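Local coordinates for putative carbohydrate metabolism domain-containing protein (Bacteroides vulgatus, PDB 3S30), which is of unproven function but, as a putative glycoside hydrolase with a galactose-binding-like fold, probably acts on or binds carbohydrate, at residues I219-Y224 and T292-D297; T240-V245 and V331-P336; I248-Y253 and A278-T283. All blocks are in the same frame, centred on the assembly; numbering follows the deposited sequence.

Overall arrangement
Going along the chain from the N terminus, the first segment met is 219-224, on strand 218-228, then come the hairpin of strands 233-235 and 238-240 and the loop 240-245 that leads into strand 247-254. Contact 3 closes the shortest loop, pairing 248-253 with 278-283. Contact 1 encloses it, since strand 291-297 returns to pair with 219-224, and the two touch where Leu-221 packs on Ile-248, and Phe-294 and Leu-296 pack on both Ile-248 and Ile-282. Contact 2 also spans contact 3 but crosses contact 1: 240-245 waits for 331-336, between strands 317-324 and 339-349. Its centre lies about 24 Å from that of contact 1. Contacts 1 and 3 thus join strands, whereas contact 2 ties connecting loops.

Contact 1 (I219-Y224 and T292-D297); sequences IKLVGY and TRFELD
Lys-220 meets the carboxylate of Glu-295 in a salt bridge, NZ to OE2 at 3.3 Å, on one face of an antiparallel strand pair in the galactose-binding-like beta fold. The ammonium comes to the anti side of OE2, 22° out of the carboxylate plane, and reaches Asp-297 OD1 in a longer ion pair. The other oxygen, Glu-295 OE1, takes a 2.9 Å bond from Arg-293 NH1 and lies close to the plane of the guanidinium. Each carboxylate oxygen of Glu-295 thus has its own cationic partner, an arrangement that probably limits rotation of the group. Lys-220 and Glu-295 run side by side in the same direction, and the bend of the lysine at chi3 (84°) turns its end toward the two acids.

Beneath this network the backbones pair at Leu-221 with Leu-296 and at Gly-223 with Phe-294. Leu-221 N reaches Leu-296 O at 2.9 Å, and the bond is returned from Leu-296 N to Leu-221 O; Phe-294 N to Gly-223 O is equally good, but Gly-223 N to Phe-294 O is weak. On the Lys-220 face, Val-222 CG1 lies against Glu-295 CG, and Arg-293 passes over one face of the Tyr-224 ring, its CB 4.2 Å from the centroid in an off-centre CH-pi contact.

The face bearing Leu-221 and Leu-296 turns inward, to Ile-248 and Ile-282, while strand 339-349 flanks 219-224 through Val-348, Glu-346 and Asp-343, the last a sodium ligand. Here Phe-294 has CG between its backbone N and carbonyl carbon (chi1 58°), which swings the ring across the neighbouring strand onto Gly-223, whose CA sits over the ring face 3.8 Å from the centroid.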
# COMPACT_ATOMS: atom_id res chain seq x y z
N ILE A 219 9.25 7.78 13.41
CA ILE A 219 8.88 9.19 13.57
C ILE A 219 8.44 9.82 12.26
O ILE A 219 7.53 10.64 12.26
CB ILE A 219 9.98 10.04 14.29
CG1 ILE A 219 11.37 9.83 13.68
CG2 ILE A 219 10.02 9.71 15.77
CD1 ILE A 219 12.46 10.59 14.42
N LYS A 220 9.04 9.45 11.14
CA LYS A 220 8.57 9.99 9.86
C LYS A 220 8.76 9.06 8.68
O LYS A 220 9.65 8.18 8.66
CB LYS A 220 9.15 11.38 9.59
CG LYS A 220 10.65 11.47 9.56
CD LYS A 220 11.13 12.93 9.54
CE LYS A 220 11.19 13.53 10.95
NZ LYS A 220 11.58 14.97 10.97
N LEU A 221 7.86 9.23 7.70
CA LEU A 221 7.91 8.51 6.44
C LEU A 221 8.29 9.51 5.37
O LEU A 221 7.56 10.47 5.12
CB LEU A 221 6.54 7.87 6.12
CG LEU A 221 6.45 7.06 4.81
CD1 LEU A 221 7.30 5.77 4.89
CD2 LEU A 221 5.00 6.73 4.46
N VAL A 222 9.45 9.31 4.75
CA VAL A 222 9.92 10.22 3.73
C VAL A 222 10.10 9.44 2.44
O VAL A 222 10.40 8.26 2.47
CB VAL A 222 11.25 10.96 4.14
CG1 VAL A 222 11.11 11.61 5.52
CG2 VAL A 222 12.43 10.03 4.13
N GLY A 223 9.89 10.11 1.31
CA GLY A 223 10.07 9.53 -0.00
C GLY A 223 9.78 10.55 -1.08
O GLY A 223 9.61 11.73 -0.78
N TYR A 224 9.72 10.10 -2.32
CA TYR A 224 9.48 10.97 -3.47
C TYR A 224 8.37 10.36 -4.32
O TYR A 224 8.28 9.15 -4.42
CB TYR A 224 10.75 11.11 -4.32
CG TYR A 224 11.83 11.93 -3.66
CD1 TYR A 224 12.64 11.37 -2.67
CD2 TYR A 224 12.06 13.26 -4.03
CE1 TYR A 224 13.64 12.11 -2.06
CE2 TYR A 224 13.05 14.01 -3.42
CZ TYR A 224 13.84 13.44 -2.44
OH TYR A 224 14.84 14.17 -1.84
N THR A 292 8.74 14.74 -6.39
CA THR A 292 8.35 15.63 -5.30
C THR A 292 8.49 14.91 -3.95
O THR A 292 7.92 13.83 -3.74
CB THR A 292 6.88 16.11 -5.48
OG1 THR A 292 6.72 16.78 -6.74
CG2 THR A 292 6.44 17.03 -4.34
N ARG A 293 9.25 15.52 -3.05
CA ARG A 293 9.47 14.97 -1.72
C ARG A 293 8.25 15.08 -0.83
O ARG A 293 7.53 16.07 -0.86
CB ARG A 293 10.63 15.70 -1.04
CG ARG A 293 11.09 15.03 0.24
CD ARG A 293 12.50 15.44 0.54
NE ARG A 293 13.08 14.80 1.71
CZ ARG A 293 12.82 15.14 2.97
NH1 ARG A 293 11.97 16.13 3.26
NH2 ARG A 293 13.42 14.49 3.96
N PHE A 294 8.03 14.04 -0.02
CA PHE A 294 7.06 14.09 1.06
C PHE A 294 7.75 13.73 2.38
O PHE A 294 8.78 13.05 2.40
CB PHE A 294 5.84 13.19 0.77
CG PHE A 294 6.15 11.72 0.53
CD1 PHE A 294 6.21 10.82 1.58
CD2 PHE A 294 6.34 11.24 -0.77
CE1 PHE A 294 6.48 9.46 1.36
CE2 PHE A 294 6.62 9.88 -1.00
CZ PHE A 294 6.69 8.99 0.07
N GLU A 295 7.20 14.25 3.47
CA GLU A 295 7.76 14.03 4.80
C GLU A 295 6.63 14.03 5.82
O GLU A 295 6.23 15.09 6.30
CB GLU A 295 8.80 15.11 5.14
CG GLU A 295 9.49 14.93 6.50
CD GLU A 295 10.50 16.04 6.84
OE1 GLU A 295 11.01 16.71 5.91
OE2 GLU A 295 10.78 16.23 8.04
N LEU A 296 6.11 12.85 6.13
CA LEU A 296 4.94 12.70 7.02
C LEU A 296 5.40 12.34 8.42
O LEU A 296 5.99 11.29 8.63
CB LEU A 296 4.00 11.63 6.47
CG LEU A 296 3.75 11.63 4.95
CD1 LEU A 296 2.80 10.51 4.55
CD2 LEU A 296 3.24 13.00 4.47
N ASP A 297 5.14 13.21 9.39
CA ASP A 297 5.49 12.93 10.79
C ASP A 297 4.47 11.98 11.41
O ASP A 297 3.27 12.14 11.23
CB ASP A 297 5.53 14.23 11.63
CG ASP A 297 6.71 15.14 11.28
OD1 ASP A 297 7.87 14.80 11.61
OD2 ASP A 297 6.47 16.23 10.72

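Contact 2 (T240-V245 and V331-P336); sequences TNRKDV and VFQGAP
Asp-244 and Gly-334 bring the two irregular backbones nearest, their CA atoms 5.9 Å apart, with no strand pairing between them. The carboxylate of Asp-244 does most of the work. With its CG anti to the backbone nitrogen (chi1 -159°), it extends toward 331-336, and OD2 accepts a hydrogen bond from Ala-335 N at 3.0 Å. The donor approaches from above the carboxylate plane, 64° out of it. OD2 is also bonded by the hydroxyls of Ser-326 and Ser-338, so three bonds grip this buried oxygen. OD1 turns to a water that donates to it at 2.7 Å and also donates to Gln-333 O at 2.6 Å, bridging the loops.

This is a side-chain-to-backbone tie between connections of the beta fold: 240-245 enters strand 247-254, and the loop 331-336 leads toward strand 339-349. Shortening Asp-244 to an alanine is likely to leave Ala-335 N and the two serine hydroxyls without their shared acceptor, and the water without one partner. CB of Ala-335 rests on CB of Asp-244 at 4.0 Å. Farther out, Arg-242 and Gln-333 approach with guanidinium and amide planes 68° apart; Arg-242 NH1 stays 3.8 Å from Gln-333 OE1, and no hydrogen bond is formed.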
# COMPACT_ATOMS: atom_id res chain seq x y z
N THR A 240 -16.81 9.80 -14.87
CA THR A 240 -16.81 11.28 -14.77
C THR A 240 -15.41 11.90 -14.90
O THR A 240 -14.42 11.19 -14.92
CB THR A 240 -17.39 11.76 -13.43
OG1 THR A 240 -16.46 11.45 -12.38
CG2 THR A 240 -18.75 11.09 -13.14
N ASN A 241 -15.36 13.23 -14.98
CA ASN A 241 -14.07 13.96 -14.97
C ASN A 241 -13.65 14.41 -13.57
O ASN A 241 -12.85 15.33 -13.42
CB ASN A 241 -14.08 15.17 -15.92
CG ASN A 241 -14.93 16.33 -15.41
OD1 ASN A 241 -15.90 16.12 -14.71
ND2 ASN A 241 -14.57 17.56 -15.78
N ARG A 242 -14.19 13.77 -12.54
CA ARG A 242 -13.69 13.94 -11.20
C ARG A 242 -12.18 13.63 -11.18
O ARG A 242 -11.68 12.73 -11.87
CB ARG A 242 -14.44 13.04 -10.22
CG ARG A 242 -13.97 13.17 -8.78
CD ARG A 242 -14.81 12.32 -7.86
NE ARG A 242 -14.16 12.13 -6.56
CZ ARG A 242 -14.62 11.34 -5.59
NH1 ARG A 242 -15.73 10.62 -5.75
NH2 ARG A 242 -13.95 11.26 -4.44
N LYS A 243 -11.46 14.40 -10.39
CA LYS A 243 -10.01 14.30 -10.34
C LYS A 243 -9.66 13.32 -9.23
O LYS A 243 -9.92 13.59 -8.05
CB LYS A 243 -9.40 15.69 -10.10
CG LYS A 243 -7.96 15.82 -10.54
CD LYS A 243 -7.81 15.87 -12.07
CE LYS A 243 -8.36 17.18 -12.66
NZ LYS A 243 -8.12 17.28 -14.13
N ASP A 244 -9.10 12.18 -9.61
CA ASP A 244 -8.69 11.15 -8.67
C ASP A 244 -7.56 11.67 -7.77
O ASP A 244 -6.74 12.50 -8.21
CB ASP A 244 -8.20 9.90 -9.42
CG ASP A 244 -8.24 8.63 -8.58
OD1 ASP A 244 -8.64 8.67 -7.38
OD2 ASP A 244 -7.86 7.57 -9.13
N VAL A 245 -7.54 11.21 -6.52
CA VAL A 245 -6.43 11.51 -5.63
C VAL A 245 -5.86 10.21 -5.09
O VAL A 245 -6.56 9.18 -5.03
CB VAL A 245 -6.81 12.51 -4.47
CG1 VAL A 245 -7.49 13.79 -5.05
CG2 VAL A 245 -7.71 11.85 -3.40
N VAL A 331 -12.94 1.08 -2.20
CA VAL A 331 -14.38 0.95 -2.43
C VAL A 331 -14.74 1.29 -3.90
O VAL A 331 -15.86 1.73 -4.20
CB VAL A 331 -15.20 1.84 -1.43
CG1 VAL A 331 -15.00 1.37 0.01
CG2 VAL A 331 -14.83 3.33 -1.57
N PHE A 332 -13.79 1.07 -4.81
CA PHE A 332 -14.02 1.14 -6.25
C PHE A 332 -14.47 2.53 -6.76
O PHE A 332 -15.30 2.64 -7.68
CB PHE A 332 -14.99 0.02 -6.67
CG PHE A 332 -14.62 -1.31 -6.08
CD1 PHE A 332 -13.46 -1.97 -6.51
CD2 PHE A 332 -15.37 -1.86 -5.05
CE1 PHE A 332 -13.08 -3.18 -5.94
CE2 PHE A 332 -14.99 -3.07 -4.48
CZ PHE A 332 -13.84 -3.73 -4.93
N GLN A 333 -13.91 3.56 -6.15
CA GLN A 333 -14.02 4.93 -6.63
C GLN A 333 -12.62 5.39 -7.05
O GLN A 333 -11.78 5.72 -6.22
CB GLN A 333 -14.57 5.83 -5.53
CG GLN A 333 -15.96 5.40 -5.02
CD GLN A 333 -16.52 6.36 -3.99
OE1 GLN A 333 -15.94 7.42 -3.71
NE2 GLN A 333 -17.66 6.01 -3.41
N GLY A 334 -12.37 5.41 -8.35
CA GLY A 334 -11.05 5.76 -8.84
C GLY A 334 -11.01 5.81 -10.34
O GLY A 334 -11.97 5.42 -11.01
N ALA A 335 -9.89 6.30 -10.87
CA ALA A 335 -9.71 6.44 -12.31
C ALA A 335 -8.73 5.38 -12.84
O ALA A 335 -7.57 5.36 -12.42
CB ALA A 335 -9.19 7.83 -12.64
N PRO A 336 -9.19 4.51 -13.75
CA PRO A 336 -8.19 3.74 -14.48
C PRO A 336 -7.15 4.66 -15.11
O PRO A 336 -7.51 5.70 -15.67
CB PRO A 336 -9.01 3.03 -15.56
CG PRO A 336 -10.33 2.81 -14.92
CD PRO A 336 -10.56 4.08 -14.11
O HOH W 1 -9.83 7.23 -5.38

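Contact 3 (I248-Y253 and A278-T283); sequences IYALFY and AAAVIT
An antiparallel pair in the core of the beta fold joins strand 247-254 to strand 276-281, which offers three consecutive alanines, Ala-278 to Ala-280. Ala-250 and Ala-280 form a hydrogen-bonded pair, Ala-250 N to Ala-280 O at 2.9 Å, answered by Ala-280 N to Ala-250 O at 3.0 Å; Phe-252 and Ala-278 repeat it. Beyond the strand end, Ile-282 N still reaches Ile-248 O, nearly straight along the carbonyl.

One face carries Ala-250, Ala-280, Phe-252 and Ala-278. Methyl meets methyl between Ala-250 CB and Ala-280 CB at 4.4 Å, and Phe-252 CB lies 4.3 Å from Ala-278 CB. Since the phenylalanine has CG anti to its own nitrogen (chi1 -177°), the ring leads away from the alanine strand, toward Tyr-317 and Tyr-300. At the other end, Ile-282 CG2 sits against Ile-248 CB at 4.0 Å. On the opposite face, Tyr-249 CB touches Val-281 CG2, while the Tyr-249 ring meets that of Tyr-271 edge-to-face.

Strand 317-324 bonds along the other edge of 248-253, through Val-322, Ser-320 and Asn-318. Phe-210 of strand 208-213 covers Tyr-249 and Leu-251, whereas Phe-294 and Leu-296 of strand 291-297 pack on Ile-248.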
# COMPACT_ATOMS: atom_id res chain seq x y z
N ILE A 248 -1.11 8.07 0.70
CA ILE A 248 0.09 7.52 1.32
C ILE A 248 -0.10 7.67 2.83
O ILE A 248 -0.44 8.76 3.31
CB ILE A 248 1.38 8.28 0.89
CG1 ILE A 248 1.65 8.10 -0.60
CG2 ILE A 248 2.61 7.82 1.70
CD1 ILE A 248 2.96 8.81 -1.07
N TYR A 249 0.09 6.58 3.56
CA TYR A 249 0.12 6.63 5.02
C TYR A 249 0.89 5.45 5.63
O TYR A 249 1.28 4.50 4.95
CB TYR A 249 -1.31 6.69 5.58
CG TYR A 249 -2.15 5.46 5.37
CD1 TYR A 249 -2.88 5.29 4.20
CD2 TYR A 249 -2.26 4.48 6.35
CE1 TYR A 249 -3.67 4.18 4.00
CE2 TYR A 249 -3.05 3.35 6.16
CZ TYR A 249 -3.75 3.21 4.97
OH TYR A 249 -4.54 2.10 4.75
N ALA A 250 1.10 5.54 6.94
CA ALA A 250 1.79 4.50 7.68
C ALA A 250 1.15 4.36 9.05
O ALA A 250 0.66 5.34 9.61
CB ALA A 250 3.28 4.82 7.81
N LEU A 251 1.19 3.14 9.57
CA LEU A 251 0.54 2.80 10.82
C LEU A 251 1.58 2.22 11.78
O LEU A 251 2.52 1.54 11.36
CB LEU A 251 -0.56 1.77 10.57
CG LEU A 251 -1.63 2.13 9.53
CD1 LEU A 251 -2.45 0.90 9.16
CD2 LEU A 251 -2.53 3.23 10.05
N PHE A 252 1.40 2.51 13.07
CA PHE A 252 2.17 1.88 14.14
C PHE A 252 1.19 1.52 15.23
O PHE A 252 0.50 2.40 15.78
CB PHE A 252 3.23 2.86 14.67
CG PHE A 252 4.12 2.28 15.72
CD1 PHE A 252 4.89 1.14 15.45
CD2 PHE A 252 4.22 2.87 16.97
CE1 PHE A 252 5.72 0.60 16.43
CE2 PHE A 252 5.06 2.34 17.95
CZ PHE A 252 5.81 1.20 17.68
N TYR A 253 1.09 0.24 15.57
CA TYR A 253 0.11 -0.18 16.57
C TYR A 253 0.58 -1.30 17.48
O TYR A 253 1.56 -1.99 17.22
CB TYR A 253 -1.21 -0.56 15.89
CG TYR A 253 -1.12 -1.72 14.92
CD1 TYR A 253 -1.22 -3.03 15.36
CD2 TYR A 253 -0.96 -1.49 13.56
CE1 TYR A 253 -1.16 -4.09 14.47
CE2 TYR A 253 -0.89 -2.55 12.66
CZ TYR A 253 -0.99 -3.84 13.12
OH TYR A 253 -0.92 -4.89 12.23
N ALA A 278 0.38 5.26 16.62
CA ALA A 278 0.71 6.42 15.79
C ALA A 278 0.35 6.21 14.31
O ALA A 278 0.32 5.09 13.81
CB ALA A 278 2.19 6.79 15.93
N ALA A 279 0.11 7.32 13.62
CA ALA A 279 -0.28 7.31 12.22
C ALA A 279 0.35 8.50 11.51
O ALA A 279 0.40 9.62 12.05
CB ALA A 279 -1.82 7.38 12.09
N ALA A 280 0.82 8.25 10.28
CA ALA A 280 1.38 9.29 9.42
C ALA A 280 0.57 9.31 8.13
O ALA A 280 0.52 8.31 7.43
CB ALA A 280 2.85 9.01 9.14
N VAL A 281 -0.06 10.45 7.83
CA VAL A 281 -0.99 10.56 6.71
C VAL A 281 -0.65 11.75 5.83
O VAL A 281 -0.50 12.87 6.30
CB VAL A 281 -2.47 10.70 7.22
CG1 VAL A 281 -3.48 10.70 6.05
CG2 VAL A 281 -2.81 9.58 8.21
N ILE A 282 -0.52 11.51 4.52
CA ILE A 282 -0.21 12.61 3.59
C ILE A 282 -1.41 13.54 3.44
O ILE A 282 -2.55 13.10 3.45
CB ILE A 282 0.23 12.08 2.22
CG1 ILE A 282 0.95 13.18 1.42
CG2 ILE A 282 -0.97 11.52 1.45
CD1 ILE A 282 1.91 12.65 0.38
N THR A 283 -1.14 14.83 3.31
CA THR A 283 -2.20 15.81 3.10
C THR A 283 -2.08 16.47 1.72
O THR A 283 -3.06 16.54 0.99
CB THR A 283 -2.27 16.84 4.28
OG1 THR A 283 -1.02 17.53 4.42
CG2 THR A 283 -2.57 16.10 5.61